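Local coordinates for lactaldehyde dehydrogenase (Methanocaldococcus jannaschii, PDB 3PQA), which oxidises lactaldehyde to lactate with NAD as the preferred electron acceptor, a step in the biosynthesis of coenzyme F420, at residues 295-305 against 349-357; 281-292 against 374-384. All coordinates share one frame; numbering follows the deposited sequence.

Interaction 1 (295-305 against 349-357); sequences FVNKAKVLNVG and ALFYPTILE
Ala299 and Pro353 bring the two backbones nearest, with CA atoms 6.7 Å apart, where the end of helix 295-300 passes over the residue just ahead of strand 354-357. The short axes run nearly antiparallel, at 165° and 9.8 Å at their closest, the spacing of a helix laid on a sheet. Beyond the helix the chain unwinds and follows the other strand piece, bringing Val304 over Tyr352 and Gly305 over Leu350.

Two apolar clusters fill the space. In the first, the tip of Ile355 rises to the helix: CD1 lies 3.7 Å from CE2 of Phe295, meeting that ring obliquely, and also touches CG2 of Val296 and CB of Ala299. An extended chain (chi2 173°) carries this methyl so far from the strand. The Phe295 ring itself packs against Phe291 and helix 256-268.

Val304 forms the second cluster by splitting its two methyls. With CG1 anti to the backbone N (chi1 -175°), that methyl stands over one face of the Tyr352 ring, a CH-pi contact 3.9 Å from the centroid, and also touches Leu350 CD1 at 3.7 Å. The other methyl, CG2, slides past Pro353 and comes to 3.6 Å from its CD. Leu302 CD1 reaches the CG of the same proline.

No direct hydrogen bond crosses between the segments; a water joins them instead, donating to Val304 O at 2.7 Å and bonded to Tyr352 OH. Cohesion therefore comes mainly from shape and buried hydrocarbon, with a single polar bridge beside the second cluster.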
loop_
_atom_site.group_PDB
_atom_site.type_symbol
_atom_site.label_atom_id
_atom_site.label_comp_id
_atom_site.label_asym_id
_atom_site.label_seq_id
_atom_site.Cartn_x
_atom_site.Cartn_y
_atom_site.Cartn_z
ATOM N N PHE B 295 29.652 22.557 -23.556
ATOM C CA PHE B 295 28.957 23.143 -22.412
ATOM C C PHE B 295 29.173 24.659 -22.319
ATOM O O PHE B 295 28.222 25.413 -22.167
ATOM C CB PHE B 295 29.399 22.425 -21.138
ATOM C CG PHE B 295 28.654 22.846 -19.897
ATOM C CD1 PHE B 295 27.309 22.517 -19.722
ATOM C CD2 PHE B 295 29.315 23.543 -18.898
ATOM C CE1 PHE B 295 26.634 22.895 -18.560
ATOM C CE2 PHE B 295 28.661 23.925 -17.732
ATOM C CZ PHE B 295 27.313 23.605 -17.562
ATOM N N VAL B 296 30.425 25.097 -22.447
ATOM C CA VAL B 296 30.739 26.531 -22.470
ATOM C C VAL B 296 30.014 27.240 -23.630
ATOM O O VAL B 296 29.408 28.296 -23.438
ATOM C CB VAL B 296 32.271 26.762 -22.541
ATOM C CG1 VAL B 296 32.594 28.217 -22.849
ATOM C CG2 VAL B 296 32.946 26.322 -21.236
ATOM N N ASN B 297 30.042 26.633 -24.818
ATOM C CA ASN B 297 29.406 27.217 -26.009
ATOM C C ASN B 297 27.908 27.461 -25.860
ATOM O O ASN B 297 27.400 28.478 -26.324
ATOM C CB ASN B 297 29.676 26.376 -27.261
ATOM C CG ASN B 297 31.061 26.598 -27.817
ATOM O OD1 ASN B 297 31.799 27.462 -27.342
ATOM N ND2 ASN B 297 31.428 25.815 -28.828
ATOM N N LYS B 298 27.214 26.528 -25.210
ATOM C CA LYS B 298 25.784 26.657 -24.966
ATOM C C LYS B 298 25.518 27.673 -23.857
ATOM O O LYS B 298 24.528 28.401 -23.904
ATOM C CB LYS B 298 25.154 25.293 -24.633
ATOM C CG LYS B 298 25.231 24.231 -25.756
ATOM C CD LYS B 298 24.268 24.485 -26.918
ATOM C CE LYS B 298 23.843 23.157 -27.561
ATOM N NZ LYS B 298 22.533 23.253 -28.288
ATOM N N ALA B 299 26.410 27.737 -22.874
ATOM C CA ALA B 299 26.261 28.686 -21.771
ATOM C C ALA B 299 26.503 30.130 -22.216
ATOM O O ALA B 299 25.903 31.060 -21.671
ATOM C CB ALA B 299 27.194 28.326 -20.628
ATOM N N LYS B 300 27.400 30.293 -23.190
ATOM C CA LYS B 300 27.724 31.589 -23.815
ATOM C C LYS B 300 26.552 32.365 -24.389
ATOM O O LYS B 300 26.559 33.597 -24.390
ATOM C CB LYS B 300 28.701 31.375 -24.976
ATOM C CG LYS B 300 30.132 31.408 -24.601
ATOM C CD LYS B 300 30.981 31.401 -25.867
ATOM C CE LYS B 300 32.457 31.348 -25.530
ATOM N NZ LYS B 300 33.270 31.169 -26.762
ATOM N N VAL B 301 25.573 31.644 -24.921
ATOM C CA VAL B 301 24.490 32.262 -25.675
ATOM C C VAL B 301 23.244 32.519 -24.821
ATOM O O VAL B 301 22.231 32.980 -25.331
ATOM C CB VAL B 301 24.144 31.453 -26.964
ATOM C CG1 VAL B 301 25.373 31.334 -27.863
ATOM C CG2 VAL B 301 23.580 30.079 -26.620
ATOM N N LEU B 302 23.333 32.225 -23.522
ATOM C CA LEU B 302 22.232 32.517 -22.601
ATOM C C LEU B 302 22.003 34.021 -22.482
ATOM O O LEU B 302 22.952 34.805 -22.475
ATOM C CB LEU B 302 22.478 31.899 -21.221
ATOM C CG LEU B 302 22.594 30.372 -21.100
ATOM C CD1 LEU B 302 23.081 30.006 -19.693
ATOM C CD2 LEU B 302 21.276 29.648 -21.422
ATOM N N ASN B 303 20.738 34.412 -22.422
ATOM C CA ASN B 303 20.391 35.811 -22.243
ATOM C C ASN B 303 20.274 36.150 -20.768
ATOM O O ASN B 303 19.383 35.659 -20.051
ATOM C CB ASN B 303 19.112 36.182 -23.009
ATOM C CG ASN B 303 19.258 36.015 -24.511
ATOM O OD1 ASN B 303 20.245 36.445 -25.110
ATOM N ND2 ASN B 303 18.259 35.395 -25.132
ATOM N N VAL B 304 21.193 37.000 -20.331
ATOM C CA VAL B 304 21.303 37.417 -18.951
ATOM C C VAL B 304 20.742 38.830 -18.855
ATOM O O VAL B 304 21.199 39.728 -19.549
ATOM C CB VAL B 304 22.783 37.392 -18.504
ATOM C CG1 VAL B 304 22.916 37.704 -17.016
ATOM C CG2 VAL B 304 23.420 36.039 -18.850
ATOM N N GLY B 305 19.743 39.038 -18.004
ATOM C CA GLY B 305 19.134 40.361 -17.927
ATOM C C GLY B 305 17.866 40.443 -17.108
ATOM O O GLY B 305 17.690 39.690 -16.145
ATOM N N ALA B 349 23.752 42.715 -8.548
ATOM C CA ALA B 349 23.359 41.348 -8.206
ATOM C C ALA B 349 23.272 40.415 -9.424
ATOM O O ALA B 349 23.077 39.199 -9.270
ATOM C CB ALA B 349 22.053 41.348 -7.416
ATOM N N LEU B 350 23.411 40.978 -10.624
ATOM C CA LEU B 350 23.345 40.187 -11.848
ATOM C C LEU B 350 24.663 39.433 -12.055
ATOM O O LEU B 350 25.696 40.021 -12.400
ATOM C CB LEU B 350 22.975 41.054 -13.060
ATOM C CG LEU B 350 22.598 40.337 -14.362
ATOM C CD1 LEU B 350 21.347 39.463 -14.182
ATOM C CD2 LEU B 350 22.382 41.331 -15.503
ATOM N N PHE B 351 24.623 38.125 -11.815
ATOM C CA PHE B 351 25.824 37.306 -11.892
ATOM C C PHE B 351 25.807 36.469 -13.159
ATOM O O PHE B 351 24.865 35.706 -13.398
ATOM C CB PHE B 351 25.970 36.417 -10.655
ATOM C CG PHE B 351 27.399 36.123 -10.299
ATOM C CD1 PHE B 351 28.144 35.220 -11.048
ATOM C CD2 PHE B 351 28.008 36.780 -9.230
ATOM C CE1 PHE B 351 29.466 34.952 -10.739
ATOM C CE2 PHE B 351 29.344 36.538 -8.918
ATOM C CZ PHE B 351 30.076 35.613 -9.673
ATOM N N TYR B 352 26.862 36.593 -13.962
ATOM C CA TYR B 352 26.879 35.931 -15.263
ATOM C C TYR B 352 27.247 34.453 -15.155
ATOM O O TYR B 352 28.013 34.069 -14.261
ATOM C CB TYR B 352 27.802 36.696 -16.233
ATOM C CG TYR B 352 27.173 38.009 -16.632
ATOM C CD1 TYR B 352 27.176 39.098 -15.755
ATOM C CD2 TYR B 352 26.521 38.144 -17.851
ATOM C CE1 TYR B 352 26.557 40.294 -16.094
ATOM C CE2 TYR B 352 25.904 39.337 -18.208
ATOM C CZ TYR B 352 25.919 40.405 -17.319
ATOM O OH TYR B 352 25.317 41.595 -17.664
ATOM N N PRO B 353 26.680 33.617 -16.046
ATOM C CA PRO B 353 27.060 32.204 -16.107
ATOM C C PRO B 353 28.585 32.045 -16.045
ATOM O O PRO B 353 29.318 32.638 -16.853
ATOM C CB PRO B 353 26.478 31.759 -17.448
ATOM C CG PRO B 353 25.197 32.542 -17.526
ATOM C CD PRO B 353 25.557 33.909 -16.956
ATOM N N THR B 354 29.036 31.281 -15.055
ATOM C CA THR B 354 30.457 31.150 -14.722
ATOM C C THR B 354 30.832 29.665 -14.674
ATOM O O THR B 354 30.143 28.854 -14.052
ATOM C CB THR B 354 30.766 31.871 -13.389
ATOM O OG1 THR B 354 30.552 33.279 -13.560
ATOM C CG2 THR B 354 32.200 31.634 -12.931
ATOM N N ILE B 355 31.911 29.313 -15.364
ATOM C CA ILE B 355 32.331 27.930 -15.478
ATOM C C ILE B 355 33.835 27.882 -15.243
ATOM O O ILE B 355 34.574 28.687 -15.804
ATOM C CB ILE B 355 32.003 27.372 -16.876
ATOM C CG1 ILE B 355 30.505 27.522 -17.177
ATOM C CG2 ILE B 355 32.465 25.910 -17.018
ATOM C CD1 ILE B 355 30.129 27.161 -18.595
ATOM N N LEU B 356 34.269 26.957 -14.394
ATOM C CA LEU B 356 35.685 26.762 -14.134
ATOM C C LEU B 356 36.025 25.288 -14.215
ATOM O O LEU B 356 35.209 24.437 -13.853
ATOM C CB LEU B 356 36.060 27.259 -12.736
ATOM C CG LEU B 356 35.916 28.740 -12.384
ATOM C CD1 LEU B 356 34.514 29.032 -11.872
ATOM C CD2 LEU B 356 36.935 29.113 -11.330
ATOM N N GLU B 357 37.229 24.977 -14.688
ATOM C CA GLU B 357 37.746 23.634 -14.510
ATOM C C GLU B 357 38.579 23.641 -13.241
ATOM O O GLU B 357 39.428 24.517 -13.061
ATOM C CB GLU B 357 38.578 23.137 -15.697
ATOM C CG GLU B 357 39.219 21.789 -15.368
ATOM C CD GLU B 357 39.781 21.029 -16.558
ATOM O OE1 GLU B 357 39.691 21.512 -17.701
ATOM O OE2 GLU B 357 40.295 19.915 -16.322
HETATM O O HOH W 1 23.392 41.300 -19.321
#

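Interaction 2 (281-292 against 374-384)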
loop_
_atom_site.group_PDB
_atom_site.type_symbol
_atom_site.label_atom_id
_atom_site.label_comp_id
_atom_site.label_asym_id
_atom_site.label_seq_id
_atom_site.Cartn_x
_atom_site.Cartn_y
_atom_site.Cartn_z
ATOM N N ILE B 281 30.260 19.231 -11.813
ATOM C CA ILE B 281 30.144 18.239 -12.890
ATOM C C ILE B 281 31.437 17.442 -12.855
ATOM O O ILE B 281 32.526 18.043 -12.906
ATOM C CB ILE B 281 29.945 18.890 -14.298
ATOM C CG1 ILE B 281 28.661 19.729 -14.324
ATOM C CG2 ILE B 281 29.937 17.823 -15.421
ATOM C CD1 ILE B 281 28.437 20.502 -15.623
ATOM N N LEU B 282 31.308 16.120 -12.717
ATOM C CA LEU B 282 32.422 15.191 -12.872
ATOM C C LEU B 282 32.323 14.584 -14.265
ATOM O O LEU B 282 31.276 14.062 -14.645
ATOM C CB LEU B 282 32.394 14.112 -11.780
ATOM C CG LEU B 282 32.152 14.597 -10.347
ATOM C CD1 LEU B 282 32.149 13.419 -9.374
ATOM C CD2 LEU B 282 33.212 15.613 -9.956
ATOM N N VAL B 283 33.404 14.671 -15.032
ATOM C CA VAL B 283 33.384 14.196 -16.410
ATOM C C VAL B 283 34.590 13.304 -16.677
ATOM O O VAL B 283 35.697 13.594 -16.232
ATOM C CB VAL B 283 33.271 15.376 -17.437
ATOM C CG1 VAL B 283 34.450 16.360 -17.311
ATOM C CG2 VAL B 283 33.115 14.851 -18.869
ATOM N N ASP B 284 34.358 12.198 -17.376
ATOM C CA ASP B 284 35.453 11.292 -17.717
ATOM C C ASP B 284 36.546 12.024 -18.489
ATOM O O ASP B 284 36.242 12.769 -19.421
ATOM C CB ASP B 284 34.955 10.112 -18.541
ATOM C CG ASP B 284 35.975 8.993 -18.599
ATOM O OD1 ASP B 284 35.902 8.098 -17.740
ATOM O OD2 ASP B 284 36.871 9.030 -19.473
ATOM N N GLU B 285 37.801 11.780 -18.101
ATOM C CA GLU B 285 38.978 12.358 -18.765
ATOM C C GLU B 285 38.908 12.245 -20.274
ATOM O O GLU B 285 39.291 13.183 -20.997
ATOM C CB GLU B 285 40.266 11.665 -18.298
ATOM C CG GLU B 285 40.724 12.095 -16.915
ATOM C CD GLU B 285 41.985 11.380 -16.445
ATOM O OE1 GLU B 285 42.600 10.642 -17.250
ATOM O OE2 GLU B 285 42.341 11.533 -15.259
ATOM N N SER B 286 38.432 11.093 -20.739
ATOM C CA SER B 286 38.467 10.761 -22.156
ATOM C C SER B 286 37.554 11.674 -22.988
ATOM O O SER B 286 37.792 11.860 -24.182
ATOM C CB SER B 286 38.135 9.276 -22.389
ATOM O OG SER B 286 36.734 9.064 -22.495
ATOM N N ILE B 287 36.537 12.262 -22.356
ATOM C CA ILE B 287 35.582 13.095 -23.093
ATOM C C ILE B 287 35.502 14.542 -22.576
ATOM O O ILE B 287 34.650 15.316 -23.031
ATOM C CB ILE B 287 34.150 12.481 -23.106
ATOM C CG1 ILE B 287 33.647 12.225 -21.683
ATOM C CG2 ILE B 287 34.097 11.207 -23.966
ATOM C CD1 ILE B 287 32.124 12.241 -21.576
ATOM N N ALA B 288 36.392 14.882 -21.640
ATOM C CA ALA B 288 36.314 16.139 -20.898
ATOM C C ALA B 288 36.443 17.368 -21.797
ATOM O O ALA B 288 35.662 18.314 -21.674
ATOM C CB ALA B 288 37.350 16.172 -19.789
ATOM N N ASP B 289 37.423 17.357 -22.698
ATOM C CA ASP B 289 37.592 18.481 -23.621
ATOM C C ASP B 289 36.366 18.729 -24.496
ATOM O O ASP B 289 35.958 19.879 -24.664
ATOM C CB ASP B 289 38.831 18.305 -24.513
ATOM C CG ASP B 289 40.128 18.290 -23.726
ATOM O OD1 ASP B 289 40.229 18.956 -22.676
ATOM O OD2 ASP B 289 41.070 17.618 -24.192
ATOM N N LYS B 290 35.798 17.668 -25.071
ATOM C CA LYS B 290 34.644 17.820 -25.942
ATOM C C LYS B 290 33.443 18.301 -25.149
ATOM O O LYS B 290 32.716 19.187 -25.597
ATOM C CB LYS B 290 34.294 16.512 -26.636
ATOM C CG LYS B 290 35.297 16.060 -27.666
ATOM C CD LYS B 290 34.774 14.809 -28.386
ATOM C CE LYS B 290 34.414 13.696 -27.389
ATOM N NZ LYS B 290 33.088 13.115 -27.713
ATOM N N PHE B 291 33.246 17.721 -23.968
ATOM C CA PHE B 291 32.120 18.124 -23.141
ATOM C C PHE B 291 32.244 19.581 -22.718
ATOM O O PHE B 291 31.289 20.333 -22.831
ATOM C CB PHE B 291 31.966 17.264 -21.893
ATOM C CG PHE B 291 30.906 17.781 -20.967
ATOM C CD1 PHE B 291 29.573 17.466 -21.184
ATOM C CD2 PHE B 291 31.238 18.636 -19.919
ATOM C CE1 PHE B 291 28.577 17.973 -20.346
ATOM C CE2 PHE B 291 30.261 19.153 -19.068
ATOM C CZ PHE B 291 28.929 18.828 -19.279
ATOM N N ILE B 292 33.420 19.971 -22.226
ATOM C CA ILE B 292 33.642 21.349 -21.789
ATOM C C ILE B 292 33.382 22.354 -22.924
ATOM O O ILE B 292 32.685 23.341 -22.730
ATOM C CB ILE B 292 35.032 21.535 -21.142
ATOM C CG1 ILE B 292 35.080 20.824 -19.781
ATOM C CG2 ILE B 292 35.363 23.026 -20.994
ATOM C CD1 ILE B 292 36.499 20.612 -19.201
ATOM N N ILE B 374 29.720 26.991 -12.000
ATOM C CA ILE B 374 29.840 25.552 -12.207
ATOM C C ILE B 374 31.298 25.088 -12.290
ATOM O O ILE B 374 31.990 25.383 -13.279
ATOM C CB ILE B 374 29.115 25.100 -13.498
ATOM C CG1 ILE B 374 27.704 25.714 -13.600
ATOM C CG2 ILE B 374 29.126 23.555 -13.624
ATOM C CD1 ILE B 374 26.755 25.383 -12.409
ATOM N N PRO B 375 31.763 24.359 -11.258
ATOM C CA PRO B 375 33.061 23.690 -11.329
ATOM C C PRO B 375 32.934 22.373 -12.081
ATOM O O PRO B 375 31.970 21.615 -11.872
ATOM C CB PRO B 375 33.405 23.426 -9.871
ATOM C CG PRO B 375 32.040 23.249 -9.216
ATOM C CD PRO B 375 31.091 24.144 -9.959
ATOM N N ILE B 376 33.897 22.128 -12.964
ATOM C CA ILE B 376 33.965 20.894 -13.733
ATOM C C ILE B 376 35.279 20.223 -13.363
ATOM O O ILE B 376 36.328 20.876 -13.380
ATOM C CB ILE B 376 33.937 21.166 -15.256
ATOM C CG1 ILE B 376 32.602 21.828 -15.654
ATOM C CG2 ILE B 376 34.169 19.854 -16.039
ATOM C CD1 ILE B 376 32.550 22.361 -17.071
ATOM N N ILE B 377 35.218 18.937 -13.018
ATOM C CA ILE B 377 36.391 18.184 -12.610
ATOM C C ILE B 377 36.546 17.005 -13.543
ATOM O O ILE B 377 35.637 16.175 -13.654
ATOM C CB ILE B 377 36.267 17.649 -11.161
ATOM C CG1 ILE B 377 36.026 18.787 -10.162
ATOM C CG2 ILE B 377 37.486 16.782 -10.789
ATOM C CD1 ILE B 377 34.541 19.186 -10.016
ATOM N N ARG B 378 37.680 16.923 -14.235
ATOM C CA ARG B 378 37.909 15.760 -15.091
ATOM C C ARG B 378 38.573 14.662 -14.265
ATOM O O ARG B 378 39.484 14.927 -13.474
ATOM C CB ARG B 378 38.712 16.109 -16.359
ATOM C CG ARG B 378 40.218 16.216 -16.184
ATOM C CD ARG B 378 40.882 16.521 -17.519
ATOM N NE ARG B 378 40.477 17.828 -18.036
ATOM C CZ ARG B 378 40.454 18.163 -19.325
ATOM N NH1 ARG B 378 40.063 19.383 -19.686
ATOM N NH2 ARG B 378 40.812 17.283 -20.256
ATOM N N THR B 379 38.086 13.436 -14.407
ATOM C CA THR B 379 38.588 12.350 -13.595
ATOM C C THR B 379 38.359 10.994 -14.250
ATOM O O THR B 379 37.774 10.915 -15.326
ATOM C CB THR B 379 37.957 12.380 -12.172
ATOM O OG1 THR B 379 38.615 11.415 -11.350
ATOM C CG2 THR B 379 36.479 12.080 -12.230
ATOM N N ASN B 380 38.821 9.930 -13.605
ATOM C CA ASN B 380 38.494 8.594 -14.072
ATOM C C ASN B 380 37.240 8.042 -13.401
ATOM O O ASN B 380 36.855 8.474 -12.317
ATOM C CB ASN B 380 39.678 7.652 -13.899
ATOM C CG ASN B 380 40.773 7.928 -14.900
ATOM O OD1 ASN B 380 40.532 7.956 -16.114
ATOM N ND2 ASN B 380 41.987 8.133 -14.405
ATOM N N GLU B 381 36.615 7.074 -14.049
ATOM C CA GLU B 381 35.335 6.570 -13.569
ATOM C C GLU B 381 35.384 6.117 -12.105
ATOM O O GLU B 381 34.485 6.434 -11.316
ATOM C CB GLU B 381 34.863 5.431 -14.453
ATOM C CG GLU B 381 33.464 4.994 -14.140
ATOM C CD GLU B 381 32.960 4.013 -15.146
ATOM O OE1 GLU B 381 33.048 4.295 -16.370
ATOM O OE2 GLU B 381 32.466 2.976 -14.694
ATOM N N GLU B 382 36.453 5.410 -11.733
ATOM C CA GLU B 382 36.525 4.811 -10.403
ATOM C C GLU B 382 36.695 5.793 -9.249
ATOM O O GLU B 382 36.570 5.397 -8.091
ATOM C CB GLU B 382 37.583 3.699 -10.344
ATOM C CG GLU B 382 37.197 2.455 -11.145
ATOM C CD GLU B 382 35.786 1.938 -10.831
ATOM O OE1 GLU B 382 35.150 1.383 -11.759
ATOM O OE2 GLU B 382 35.313 2.084 -9.677
ATOM N N GLU B 383 36.958 7.055 -9.566
ATOM C CA GLU B 383 37.101 8.108 -8.556
ATOM C C GLU B 383 35.776 8.821 -8.286
ATOM O O GLU B 383 35.640 9.568 -7.306
ATOM C CB GLU B 383 38.097 9.165 -9.038
ATOM C CG GLU B 383 39.457 8.629 -9.399
ATOM C CD GLU B 383 40.139 7.962 -8.226
ATOM O OE1 GLU B 383 40.795 6.924 -8.443
ATOM O OE2 GLU B 383 40.024 8.471 -7.086
ATOM N N MET B 384 34.820 8.622 -9.185
ATOM C CA MET B 384 33.647 9.494 -9.258
ATOM C C MET B 384 32.713 9.364 -8.061
ATOM O O MET B 384 32.235 10.381 -7.537
ATOM C CB MET B 384 32.899 9.273 -10.582
ATOM C CG MET B 384 33.625 9.880 -11.773
ATOM S SD MET B 384 32.839 9.472 -13.342
ATOM C CE MET B 384 33.879 10.463 -14.448
HETATM O O HOH W 2 33.356 7.117 -17.618
HETATM O O HOH W 3 41.811 14.481 -20.234
HETATM O O HOH W 4 42.123 13.400 -13.641
#
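A parallel strand pair and the helix that follows its first strand make up this contact, part of the alpha/beta catalytic domain of the aldehyde dehydrogenase fold. Strands 281-284 and 374-379 lie side by side in the mixed sheet, and helix 288-292 turns back across the face bearing Ile281, Val283, Ile376 and Arg378.

The backbone ladder alternates regularly: Ile281 N donates to Pro375 O, Ile377 N to Ile281 O at 2.8 Å, Val283 N to Ile377 O, Thr379 N to Val283 O, and Glu285 N to Thr379 O. On the helix-covered face, Ile376 CG2 sits 3.7 Å from Val283 CG1 and meets Ile292 CG1 from the helix. On the reverse face Leu282 and Ile377 lie side by side, their CD2 and CD1 atoms 3.8 Å apart, while the extended Met384 places CE against the backbone at Asp284 N.

Arg378 closes the helix-covered face. Bent at chi3 (64°), it lays its guanidinium under Ala288 CB and grips Asp289 end-on: NH1 and NH2 both bond OD1 at 3.0 Å, NH1 nearly along the C-O axis, NH2 from above the carboxylate plane. NE pairs with Glu357 of the adjoining strand, so the arginine links two acids. A methionine here, without the guanidinium, would probably leave Asp289 and Glu357 without the cation that they share.

At the strand end a water joins Asp284 OD1 to Glu381 OE1, which also pairs with Lys406, while Asp284 forms an Asx turn, its OD2 accepting from Ser286 N at 2.9 Å.

Overall arrangement
The two contacts lie about 19 Å apart, centre to centre, on the same side of the chain's centre, and both use helix 288-300: interaction 2 its first turn, interaction 1 its end. Their other partners, strands 350-357 and 373-379, follow each other in the chain and are parallel neighbours in one mixed sheet. In sequence order 281-292 and 295-305 come first, then 349-357 and 374-384, so the span closed by interaction 1 falls within that of interaction 2. The two also touch directly, through the Glu357-Arg378 salt bridge and Ile355 against Ile376. One helix thus packs along two adjacent strands, away from the annotated catalytic and NAD-binding residues.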